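Local coordinates for 303aa long hypothetical esterase (Sulfolobus tokodaii, PDB 3AIN), which probably hydrolyses carboxylic esters as a thermostable, hormone-sensitive-lipase-like carboxylesterase of the alpha/beta hydrolase fold, at residues Y95-E107 with T124-K136. The protein carries 1 engineered substitution. Numbering follows the deposited sequence.
Sequences YYHGGGFVLGDIE and TISVDYRLAPENK
H97 and Y129 form an offset stack, ring centroids 4.4 Å apart and planes only 13° from parallel, with Y129 OH over the rim of the imidazole and the backbone N of D105 over the centre of its opposite face. The phenol takes this place with its CG between the backbone N and the carbonyl carbon (chi1 58°), and its hydroxyl donates to the backbone O of H97 over 2.6 Å. Within the loop, H97 ND1 gives a nearly straight hydrogen bond to G98 O (2.7 Å), which fixes the rotation of the ring.

Backbone bonds join the segments at two places. Y95 N donates to I125 O and V127 N to Y95 O, pairing the parallel strands 92-96 and 123-127 of a beta-alpha-beta unit; farther along, A132 N reaches F101 O at 2.9 Å.

Two carboxylates bond to backbone N-H groups. D128 OD1 receives I106 N from above its carboxylate plane (3.1 Å), while D105 OD2 closes an Asx turn onto E107 N and D105 OD1 bonds to S108 OG.

Among carbon contacts, I106 CD1 packs on D128 CB at 3.6 Å and V102 CG2 faces A132 CB.

Among the bridging waters, one links H97 NE2, D128 OD1 and Y129 O, another Y129 OH and L103 O, a third H97 N and V127 O. The His-Gly-Gly-Gly sequence is consistent with the oxyanion-hole motif of hormone-sensitive-lipase relatives; the glycine loop is held on both flanks, by the H97 stack and the imidazole's bond to the first glycine's carbonyl on one and by A132 N to F101 O on the other.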
ATOM      1  N   TYR A  95       8.395 -14.884 -10.701  1.00 11.20           N
ATOM      2  CA  TYR A  95       8.138 -14.946  -9.253  1.00 11.66           C
ATOM      3  C   TYR A  95       8.929 -16.059  -8.583  1.00 12.92           C
ATOM      4  O   TYR A  95       8.943 -17.207  -9.060  1.00 11.00           O
ATOM      5  CB  TYR A  95       6.635 -15.149  -8.971  1.00 12.26           C
ATOM      6  CG  TYR A  95       6.258 -14.895  -7.527  1.00 10.56           C
ATOM      7  CD1 TYR A  95       6.070 -13.600  -7.082  1.00 13.15           C
ATOM      8  CD2 TYR A  95       6.315 -15.917  -6.574  1.00 10.67           C
ATOM      9  CE1 TYR A  95       5.931 -13.307  -5.737  1.00 11.77           C
ATOM     10  CE2 TYR A  95       6.128 -15.633  -5.205  1.00  8.41           C
ATOM     11  CZ  TYR A  95       5.957 -14.331  -4.809  1.00  9.98           C
ATOM     12  OH  TYR A  95       5.779 -14.024  -3.474  1.00 11.83           O
ATOM     13  N   TYR A  96       9.545 -15.741  -7.440  1.00  9.78           N
ATOM     14  CA  TYR A  96      10.309 -16.727  -6.664  1.00 11.04           C
ATOM     15  C   TYR A  96       9.703 -16.931  -5.281  1.00 10.48           C
ATOM     16  O   TYR A  96       9.636 -15.978  -4.500  1.00 10.49           O
ATOM     17  CB  TYR A  96      11.742 -16.219  -6.500  1.00 10.25           C
ATOM     18  CG  TYR A  96      12.387 -15.893  -7.811  1.00 10.63           C
ATOM     19  CD1 TYR A  96      12.826 -16.892  -8.672  1.00 10.54           C
ATOM     20  CD2 TYR A  96      12.556 -14.565  -8.201  1.00  8.90           C
ATOM     21  CE1 TYR A  96      13.338 -16.554  -9.936  1.00 11.38           C
ATOM     22  CE2 TYR A  96      13.126 -14.225  -9.423  1.00 15.74           C
ATOM     23  CZ  TYR A  96      13.537 -15.231 -10.272  1.00 16.23           C
ATOM     24  OH  TYR A  96      14.085 -14.877 -11.481  1.00 13.45           O
ATOM     25  N   HIS A  97       9.156 -18.121  -5.025  1.00 10.63           N
ATOM     26  CA  HIS A  97       8.517 -18.420  -3.731  1.00 11.64           C
ATOM     27  C   HIS A  97       9.477 -18.279  -2.555  1.00 11.31           C
ATOM     28  O   HIS A  97      10.656 -18.527  -2.691  1.00 10.92           O
ATOM     29  CB  HIS A  97       7.901 -19.843  -3.744  1.00  9.11           C
ATOM     30  CG  HIS A  97       8.904 -20.954  -3.784  1.00 10.25           C
ATOM     31  ND1 HIS A  97       9.508 -21.446  -2.642  1.00 12.62           N
ATOM     32  CD2 HIS A  97       9.368 -21.713  -4.812  1.00  9.56           C
ATOM     33  CE1 HIS A  97      10.336 -22.424  -2.972  1.00 12.11           C
ATOM     34  NE2 HIS A  97      10.269 -22.608  -4.277  1.00 10.47           N
ATOM     35  N   GLY A  98       8.918 -18.037  -1.372  1.00  9.77           N
ATOM     36  CA  GLY A  98       9.729 -18.030  -0.157  1.00  9.75           C
ATOM     37  C   GLY A  98       9.705 -19.412   0.509  1.00 11.99           C
ATOM     38  O   GLY A  98       9.319 -20.435  -0.116  1.00 11.42           O
ATOM     39  N   GLY A  99      10.256 -19.472   1.713  1.00 11.50           N
ATOM     40  CA  GLY A  99      10.446 -20.764   2.399  1.00 13.37           C
ATOM     41  C   GLY A  99      11.878 -21.026   2.856  1.00 13.72           C
ATOM     42  O   GLY A  99      12.284 -22.191   3.044  1.00 12.10           O
ATOM     43  N   GLY A 100      12.639 -19.956   3.095  1.00 10.31           N
ATOM     44  CA  GLY A 100      13.950 -20.088   3.739  1.00  9.61           C
ATOM     45  C   GLY A 100      14.979 -20.871   2.943  1.00 11.06           C
ATOM     46  O   GLY A 100      16.014 -21.265   3.498  1.00 11.22           O
ATOM     47  N   PHE A 101      14.805 -20.888   1.618  1.00 10.71           N
ATOM     48  CA  PHE A 101      15.663 -21.626   0.675  1.00  9.91           C
ATOM     49  C   PHE A 101      15.553 -23.139   0.793  1.00 10.57           C
ATOM     50  O   PHE A 101      16.292 -23.846   0.116  1.00 11.28           O
ATOM     51  CB  PHE A 101      17.152 -21.214   0.781  1.00 11.34           C
ATOM     52  CG  PHE A 101      17.384 -19.724   0.662  1.00 11.59           C
ATOM     53  CD1 PHE A 101      17.340 -19.098  -0.581  1.00 11.14           C
ATOM     54  CD2 PHE A 101      17.614 -18.953   1.804  1.00 12.11           C
ATOM     55  CE1 PHE A 101      17.492 -17.708  -0.695  1.00 13.08           C
ATOM     56  CE2 PHE A 101      17.809 -17.571   1.699  1.00 13.78           C
ATOM     57  CZ  PHE A 101      17.757 -16.953   0.457  1.00 14.83           C
ATOM     58  N   VAL A 102      14.660 -23.599   1.663  1.00 12.01           N
ATOM     59  CA  VAL A 102      14.551 -25.030   2.029  1.00 13.27           C
ATOM     60  C   VAL A 102      13.170 -25.585   1.679  1.00 15.13           C
ATOM     61  O   VAL A 102      13.031 -26.777   1.342  1.00 15.55           O
ATOM     62  CB  VAL A 102      14.847 -25.225   3.528  1.00 12.11           C
ATOM     63  CG1 VAL A 102      14.482 -26.675   3.998  1.00 13.05           C
ATOM     64  CG2 VAL A 102      16.344 -24.895   3.806  1.00 13.56           C
ATOM     65  N   LEU A 103      12.152 -24.758   1.905  1.00 11.97           N
ATOM     66  CA  LEU A 103      10.759 -25.170   1.841  1.00 12.01           C
ATOM     67  C   LEU A 103      10.027 -24.412   0.742  1.00 13.60           C
ATOM     68  O   LEU A 103      10.578 -23.496   0.121  1.00 12.01           O
ATOM     69  CB  LEU A 103      10.053 -24.901   3.180  1.00 10.01           C
ATOM     70  CG  LEU A 103      10.823 -25.450   4.393  1.00 12.76           C
ATOM     71  CD1 LEU A 103      10.192 -24.881   5.638  1.00 15.70           C
ATOM     72  CD2 LEU A 103      10.728 -26.988   4.364  1.00 14.50           C
ATOM     73  N   GLY A 104       8.766 -24.775   0.535  1.00 12.43           N
ATOM     74  CA  GLY A 104       7.962 -24.169  -0.525  1.00 13.56           C
ATOM     75  C   GLY A 104       8.311 -24.632  -1.930  1.00 13.20           C
ATOM     76  O   GLY A 104       9.280 -25.375  -2.134  1.00 14.59           O
ATOM     77  N   ASP A 105       7.391 -24.376  -2.852  1.00 12.52           N
ATOM     78  CA  ASP A 105       7.475 -24.914  -4.194  1.00 13.78           C
ATOM     79  C   ASP A 105       6.305 -24.362  -5.003  1.00 13.54           C
ATOM     80  O   ASP A 105       5.473 -23.641  -4.475  1.00 12.98           O
ATOM     81  CB  ASP A 105       7.384 -26.435  -4.132  1.00 18.40           C
ATOM     82  CG  ASP A 105       6.003 -26.906  -3.823  1.00 25.07           C
ATOM     83  OD1 ASP A 105       5.509 -26.588  -2.721  1.00 22.30           O
ATOM     84  OD2 ASP A 105       5.407 -27.559  -4.707  1.00 32.35           O
ATOM     85  N   ILE A 106       6.252 -24.723  -6.277  1.00 13.45           N
ATOM     86  CA  ILE A 106       5.229 -24.195  -7.170  1.00 13.83           C
ATOM     87  C   ILE A 106       3.815 -24.547  -6.696  1.00 16.13           C
ATOM     88  O   ILE A 106       2.918 -23.691  -6.701  1.00 13.40           O
ATOM     89  CB  ILE A 106       5.428 -24.746  -8.594  1.00 16.40           C
ATOM     90  CG1 ILE A 106       6.517 -23.953  -9.314  1.00 14.33           C
ATOM     91  CG2 ILE A 106       4.107 -24.718  -9.377  1.00 21.02           C
ATOM     92  CD1 ILE A 106       6.977 -24.649 -10.598  1.00 23.28           C
ATOM     93  N   GLU A 107       3.632 -25.767  -6.187  1.00 16.22           N
ATOM     94  CA  GLU A 107       2.290 -26.157  -5.760  1.00 17.95           C
ATOM     95  C   GLU A 107       1.806 -25.398  -4.533  1.00 13.31           C
ATOM     96  O   GLU A 107       0.686 -24.910  -4.521  1.00 15.38           O
ATOM     97  CB  GLU A 107       2.160 -27.674  -5.546  1.00 18.51           C
ATOM     98  CG  GLU A 107       2.720 -28.523  -6.672  1.00 22.24           C
ATOM     99  CD  GLU A 107       1.858 -28.515  -7.922  1.00 23.16           C
ATOM    100  OE1 GLU A 107       2.362 -28.947  -8.979  1.00 30.30           O
ATOM    101  OE2 GLU A 107       0.734 -27.967  -7.875  1.00 21.01           O
ATOM    102  N   THR A 124       2.364 -14.449 -14.963  1.00 14.31           N
ATOM    103  CA  THR A 124       3.253 -14.732 -13.836  1.00 13.31           C
ATOM    104  C   THR A 124       3.915 -16.065 -14.098  1.00 13.80           C
ATOM    105  O   THR A 124       3.246 -17.047 -14.401  1.00 14.93           O
ATOM    106  CB  THR A 124       2.445 -14.787 -12.530  1.00 12.47           C
ATOM    107  OG1 THR A 124       1.813 -13.514 -12.351  1.00 16.54           O
ATOM    108  CG2 THR A 124       3.378 -15.062 -11.329  1.00 13.89           C
ATOM    109  N   ILE A 125       5.224 -16.109 -13.858  1.00 11.52           N
ATOM    110  CA  ILE A 125       5.979 -17.332 -14.039  1.00 12.33           C
ATOM    111  C   ILE A 125       6.666 -17.705 -12.742  1.00 12.75           C
ATOM    112  O   ILE A 125       7.629 -17.071 -12.312  1.00 12.87           O
ATOM    113  CB  ILE A 125       6.992 -17.223 -15.182  1.00 14.04           C
ATOM    114  CG1 ILE A 125       6.225 -16.910 -16.476  1.00 10.92           C
ATOM    115  CG2 ILE A 125       7.764 -18.562 -15.331  1.00 16.48           C
ATOM    116  CD1 ILE A 125       7.151 -16.806 -17.712  1.00 14.73           C
ATOM    117  N   SER A 126       6.150 -18.760 -12.140  1.00 10.99           N
ATOM    118  CA  SER A 126       6.593 -19.183 -10.817  1.00 13.09           C
ATOM    119  C   SER A 126       7.668 -20.235 -10.961  1.00 13.73           C
ATOM    120  O   SER A 126       7.457 -21.273 -11.604  1.00 14.37           O
ATOM    121  CB  SER A 126       5.408 -19.733 -10.029  1.00 11.87           C
ATOM    122  OG  SER A 126       5.815 -20.180  -8.727  1.00 13.09           O
ATOM    123  N   VAL A 127       8.831 -19.961 -10.370  1.00 11.81           N
ATOM    124  CA  VAL A 127      10.052 -20.747 -10.644  1.00 11.61           C
ATOM    125  C   VAL A 127      10.333 -21.776  -9.526  1.00 13.61           C
ATOM    126  O   VAL A 127      10.348 -21.432  -8.341  1.00 13.92           O
ATOM    127  CB  VAL A 127      11.258 -19.773 -10.816  1.00 10.62           C
ATOM    128  CG1 VAL A 127      12.568 -20.531 -10.968  1.00 12.17           C
ATOM    129  CG2 VAL A 127      10.992 -18.863 -11.984  1.00 13.50           C
ATOM    130  N   ASP A 128      10.566 -23.039  -9.904  1.00 11.53           N
ATOM    131  CA  ASP A 128      10.883 -24.097  -8.925  1.00 12.68           C
ATOM    132  C   ASP A 128      12.416 -24.228  -8.826  1.00 17.17           C
ATOM    133  O   ASP A 128      13.039 -25.119  -9.437  1.00 14.74           O
ATOM    134  CB  ASP A 128      10.250 -25.440  -9.347  1.00 14.49           C
ATOM    135  CG  ASP A 128       9.407 -26.109  -8.238  1.00 32.07           C
ATOM    136  OD1 ASP A 128       9.135 -25.502  -7.179  1.00 27.27           O
ATOM    137  OD2 ASP A 128       8.880 -27.219  -8.495  1.00 28.99           O
ATOM    138  N   TYR A 129      13.033 -23.216  -8.227  1.00 14.01           N
ATOM    139  CA  TYR A 129      14.489 -23.216  -8.073  1.00 14.79           C
ATOM    140  C   TYR A 129      14.927 -24.353  -7.133  1.00 12.73           C
ATOM    141  O   TYR A 129      14.174 -24.790  -6.257  1.00 13.90           O
ATOM    142  CB  TYR A 129      14.984 -21.847  -7.572  1.00 10.99           C
ATOM    143  CG  TYR A 129      14.363 -21.404  -6.248  1.00 11.33           C
ATOM    144  CD1 TYR A 129      14.868 -21.865  -5.024  1.00 15.15           C
ATOM    145  CD2 TYR A 129      13.235 -20.563  -6.220  1.00 10.37           C
ATOM    146  CE1 TYR A 129      14.333 -21.414  -3.792  1.00 10.75           C
ATOM    147  CE2 TYR A 129      12.700 -20.099  -4.981  1.00 11.60           C
ATOM    148  CZ  TYR A 129      13.224 -20.601  -3.790  1.00 13.74           C
ATOM    149  OH  TYR A 129      12.736 -20.164  -2.583  1.00 10.76           O
ATOM    150  N   ARG A 130      16.176 -24.811  -7.270  1.00 12.46           N
ATOM    151  CA  ARG A 130      16.638 -25.903  -6.400  1.00 11.55           C
ATOM    152  C   ARG A 130      16.689 -25.502  -4.925  1.00 14.80           C
ATOM    153  O   ARG A 130      17.163 -24.410  -4.586  1.00 15.39           O
ATOM    154  CB  ARG A 130      18.043 -26.361  -6.839  1.00 13.20           C
ATOM    155  CG  ARG A 130      18.025 -27.371  -8.007  1.00 16.18           C
ATOM    156  CD  ARG A 130      19.452 -27.570  -8.601  1.00 16.97           C
ATOM    157  NE  ARG A 130      19.984 -26.341  -9.169  1.00 17.97           N
ATOM    158  CZ  ARG A 130      21.276 -26.092  -9.360  1.00 17.53           C
ATOM    159  NH1 ARG A 130      22.178 -27.043  -9.128  1.00 20.81           N
ATOM    160  NH2 ARG A 130      21.662 -24.924  -9.825  1.00 19.19           N
ATOM    161  N   LEU A 131      16.338 -26.447  -4.052  1.00 12.90           N
ATOM    162  CA  LEU A 131      16.284 -26.190  -2.608  1.00 14.30           C
ATOM    163  C   LEU A 131      17.490 -26.765  -1.854  1.00 15.80           C
ATOM    164  O   LEU A 131      17.976 -27.866  -2.160  1.00 16.02           O
ATOM    165  CB  LEU A 131      14.980 -26.728  -2.009  1.00 15.23           C
ATOM    166  CG  LEU A 131      13.706 -26.154  -2.658  1.00 15.53           C
ATOM    167  CD1 LEU A 131      12.443 -26.906  -2.232  1.00 17.66           C
ATOM    168  CD2 LEU A 131      13.598 -24.667  -2.329  1.00 15.44           C
ATOM    169  N   ALA A 132      17.827 -26.104  -0.748  1.00 14.35           N
ATOM    170  CA  ALA A 132      18.722 -26.656   0.267  1.00 14.85           C
ATOM    171  C   ALA A 132      17.939 -27.551   1.226  1.00 14.48           C
ATOM    172  O   ALA A 132      16.724 -27.398   1.352  1.00 14.93           O
ATOM    173  CB  ALA A 132      19.383 -25.478   1.046  1.00 13.89           C
ATOM    174  N   PRO A 133      18.639 -28.417   1.996  1.00 17.25           N
ATOM    175  CA  PRO A 133      20.090 -28.627   2.005  1.00 18.00           C
ATOM    176  C   PRO A 133      20.607 -29.506   0.855  1.00 20.50           C
ATOM    177  O   PRO A 133      21.833 -29.613   0.661  1.00 16.89           O
ATOM    178  CB  PRO A 133      20.331 -29.325   3.354  1.00 17.76           C
ATOM    179  CG  PRO A 133      19.085 -30.117   3.579  1.00 20.39           C
ATOM    180  CD  PRO A 133      17.961 -29.238   3.022  1.00 17.52           C
ATOM    181  N   GLU A 134      19.700 -30.106   0.079  1.00 19.08           N
ATOM    182  CA  GLU A 134      20.124 -30.940  -1.068  1.00 21.79           C
ATOM    183  C   GLU A 134      21.014 -30.162  -2.041  1.00 20.79           C
ATOM    184  O   GLU A 134      22.000 -30.688  -2.584  1.00 19.36           O
ATOM    185  CB  GLU A 134      18.901 -31.499  -1.823  1.00 20.50           C
ATOM    186  CG  GLU A 134      18.101 -32.525  -1.052  1.00 25.51           C
ATOM    187  CD  GLU A 134      17.049 -31.897  -0.142  1.00 37.77           C
ATOM    188  OE1 GLU A 134      17.004 -30.646  -0.073  1.00 25.24           O
ATOM    189  OE2 GLU A 134      16.462 -32.639   0.684  1.00 34.28           O
ATOM    190  N   ASN A 135      20.630 -28.916  -2.312  1.00 16.61           N
ATOM    191  CA  ASN A 135      21.367 -28.076  -3.234  1.00 15.89           C
ATOM    192  C   ASN A 135      21.761 -26.801  -2.505  1.00 18.50           C
ATOM    193  O   ASN A 135      20.908 -25.974  -2.213  1.00 17.36           O
ATOM    194  CB  ASN A 135      20.491 -27.728  -4.444  1.00 16.79           C
ATOM    195  CG  ASN A 135      19.919 -28.964  -5.120  1.00 23.45           C
ATOM    196  OD1 ASN A 135      20.601 -29.603  -5.916  1.00 21.95           O
ATOM    197  ND2 ASN A 135      18.717 -29.378  -4.706  1.00 21.96           N
ATOM    198  N   LYS A 136      23.028 -26.708  -2.104  1.00 17.01           N
ATOM    199  CA  LYS A 136      23.513 -25.561  -1.324  1.00 14.90           C
ATOM    200  C   LYS A 136      23.544 -24.288  -2.167  1.00 17.37           C
ATOM    201  O   LYS A 136      23.637 -24.342  -3.386  1.00 15.99           O
ATOM    202  CB  LYS A 136      24.936 -25.869  -0.822  1.00 17.63           C
ATOM    203  CG  LYS A 136      24.987 -26.966   0.232  1.00 26.12           C
ATOM    204  CD  LYS A 136      25.168 -26.338   1.594  1.00 29.06           C
ATOM    205  CE  LYS A 136      25.038 -27.321   2.724  1.00 32.03           C
ATOM    206  NZ  LYS A 136      24.669 -26.564   3.959  1.00 23.00           N
TER
HETATM  207  O   HOH W   1       8.283 -19.934  -7.175  1.00 13.77           O
HETATM  208  O   HOH W   2      11.504 -24.629  -5.541  1.00 17.56           O
HETATM  209  O   HOH W   3      12.532 -21.310  -0.096  1.00 12.30           O
HETATM  210  O   HOH W   4       6.959 -28.719  -7.201  1.00 33.36           O
HETATM  211  O   HOH W   5       3.301 -21.277  -7.936  1.00 14.15           O